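Local structure of possible prolidase (Bifidobacterium longum NCC2705, 2P9B) at residues R158-G163 and S384-D389. The protein is a putative prolidase of the amidohydrolase family, probably a hydrolase acting on carbon-nitrogen bonds, possibly other than peptide bonds. Sequence-based numbering, arbitrary orientation.
Sequences RILASG and SILGVD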
loop_
_atom_site.group_PDB
_atom_site.type_symbol
_atom_site.label_atom_id
_atom_site.label_comp_id
_atom_site.label_asym_id
_atom_site.label_seq_id
_atom_site.Cartn_x
_atom_site.Cartn_y
_atom_site.Cartn_z
ATOM N N ARG A 158 -8.226 6.954 -3.068
ATOM C CA ARG A 158 -8.958 6.680 -1.839
ATOM C C ARG A 158 -7.841 6.615 -0.801
ATOM O O ARG A 158 -6.865 5.889 -0.993
ATOM C CB ARG A 158 -9.669 5.330 -1.958
ATOM C CG ARG A 158 -10.369 4.873 -0.694
ATOM C CD ARG A 158 -11.098 3.552 -0.919
ATOM N NE ARG A 158 -12.171 3.668 -1.910
ATOM C CZ ARG A 158 -12.042 3.375 -3.201
ATOM N NH1 ARG A 158 -10.882 2.940 -3.680
ATOM N NH2 ARG A 158 -13.081 3.509 -4.016
ATOM N N ILE A 159 -7.976 7.369 0.287
ATOM C CA ILE A 159 -6.929 7.417 1.299
ATOM C C ILE A 159 -7.278 6.976 2.715
ATOM O O ILE A 159 -8.306 7.374 3.268
ATOM C CB ILE A 159 -6.357 8.867 1.429
ATOM C CG1 ILE A 159 -5.786 9.339 0.092
ATOM C CG2 ILE A 159 -5.280 8.916 2.516
ATOM C CD1 ILE A 159 -5.322 10.801 0.118
ATOM N N LEU A 160 -6.428 6.123 3.281
ATOM C CA LEU A 160 -6.570 5.728 4.677
ATOM C C LEU A 160 -5.443 6.538 5.305
ATOM O O LEU A 160 -4.267 6.242 5.089
ATOM C CB LEU A 160 -6.326 4.237 4.886
ATOM C CG LEU A 160 -7.542 3.328 4.711
ATOM C CD1 LEU A 160 -7.906 3.211 3.239
ATOM C CD2 LEU A 160 -7.216 1.965 5.297
ATOM N N ALA A 161 -5.807 7.574 6.054
ATOM C CA ALA A 161 -4.833 8.459 6.691
ATOM C C ALA A 161 -4.553 8.053 8.131
ATOM O O ALA A 161 -5.470 7.855 8.917
ATOM C CB ALA A 161 -5.341 9.903 6.649
ATOM N N SER A 162 -3.271 7.954 8.466
ATOM C CA SER A 162 -2.851 7.545 9.798
ATOM C C SER A 162 -2.597 8.683 10.773
ATOM O O SER A 162 -2.547 8.457 11.982
ATOM C CB SER A 162 -1.553 6.753 9.690
ATOM O OG SER A 162 -0.500 7.628 9.306
ATOM N N GLY A 163 -2.433 9.898 10.265
ATOM C CA GLY A 163 -2.093 10.987 11.163
ATOM C C GLY A 163 -0.649 10.707 11.560
ATOM O O GLY A 163 -0.001 9.863 10.933
ATOM N N SER A 384 -8.502 -6.295 0.890
ATOM C CA SER A 384 -8.992 -6.982 2.081
ATOM C C SER A 384 -8.208 -6.525 3.304
ATOM O O SER A 384 -8.777 -6.245 4.356
ATOM C CB SER A 384 -8.855 -8.503 1.930
ATOM O OG SER A 384 -9.697 -8.991 0.903
ATOM N N ILE A 385 -6.893 -6.440 3.159
ATOM C CA ILE A 385 -6.048 -6.025 4.264
ATOM C C ILE A 385 -6.430 -4.637 4.770
ATOM O O ILE A 385 -6.507 -4.418 5.975
ATOM C CB ILE A 385 -4.560 -6.034 3.854
ATOM C CG1 ILE A 385 -4.118 -7.475 3.577
ATOM C CG2 ILE A 385 -3.707 -5.408 4.947
ATOM C CD1 ILE A 385 -2.715 -7.593 3.027
ATOM N N LEU A 386 -6.697 -3.714 3.851
ATOM C CA LEU A 386 -7.060 -2.347 4.230
ATOM C C LEU A 386 -8.530 -2.185 4.597
ATOM O O LEU A 386 -8.973 -1.084 4.951
ATOM C CB LEU A 386 -6.706 -1.374 3.105
ATOM C CG LEU A 386 -5.224 -1.298 2.734
ATOM C CD1 LEU A 386 -5.016 -0.201 1.705
ATOM C CD2 LEU A 386 -4.394 -1.014 3.971
ATOM N N GLY A 387 -9.282 -3.279 4.512
ATOM C CA GLY A 387 -10.694 -3.244 4.859
ATOM C C GLY A 387 -11.607 -2.532 3.874
ATOM O O GLY A 387 -12.680 -2.046 4.250
ATOM N N VAL A 388 -11.205 -2.475 2.609
ATOM C CA VAL A 388 -12.017 -1.806 1.601
ATOM C C VAL A 388 -12.419 -2.738 0.454
ATOM O O VAL A 388 -12.844 -2.278 -0.604
ATOM C CB VAL A 388 -11.268 -0.586 1.015
ATOM C CG1 VAL A 388 -11.072 0.471 2.102
ATOM C CG2 VAL A 388 -9.915 -1.022 0.459
ATOM N N ASP A 389 -12.308 -4.042 0.678
ATOM C CA ASP A 389 -12.637 -5.021 -0.350
ATOM C C ASP A 389 -14.092 -4.996 -0.799
ATOM O O ASP A 389 -14.414 -5.467 -1.884
ATOM C CB ASP A 389 -12.272 -6.431 0.124
ATOM C CG ASP A 389 -12.879 -6.769 1.465
ATOM O OD1 ASP A 389 -12.534 -6.102 2.466
ATOM O OD2 ASP A 389 -13.703 -7.706 1.517
#
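With CG set beside the backbone N and anti to the carbonyl carbon (chi1 -87°), L160 reaches from strand 158-160 toward the turn that ends helix 371-385, while R158 runs out extended through its first two torsions (chi1 175°, chi2 178°) and brings its CD to the same turn. The two methyls of L160 meet different residues of the turn. CD2 lies 3.5 Å from the carbonyl O of L386 and 4.0 Å from L386 CB, so it packs on the base of that side chain and on its peptide as the two leucines pass at a slant. CD1 meets CG1 of V388 at 4.3 Å, and R158 CD approaches the same CG1 at 4.3 Å; one valine methyl thus serves both strand residues. The contact is apolar, burying 164 Å² over both sides. G387, with positive phi, ends the helix in a Schellman motif, its N hydrogen-bonded to S384 O at 3.0 Å; L386 and V388, on either side of it in sequence, both point toward the strand. The guanidinium of R158 is anchored elsewhere: NH1 forms a salt bridge with D402 and a hydrogen bond with T131. Strand 158-160 pairs in parallel with strand 129-134, and I159 packs on helix 141-150 whereas its neighbour L160 faces L386, which extends to R133 and to I74 and A76 of strand 68-78, an alternation consistent with the leucines meeting inside a TIM-type barrel.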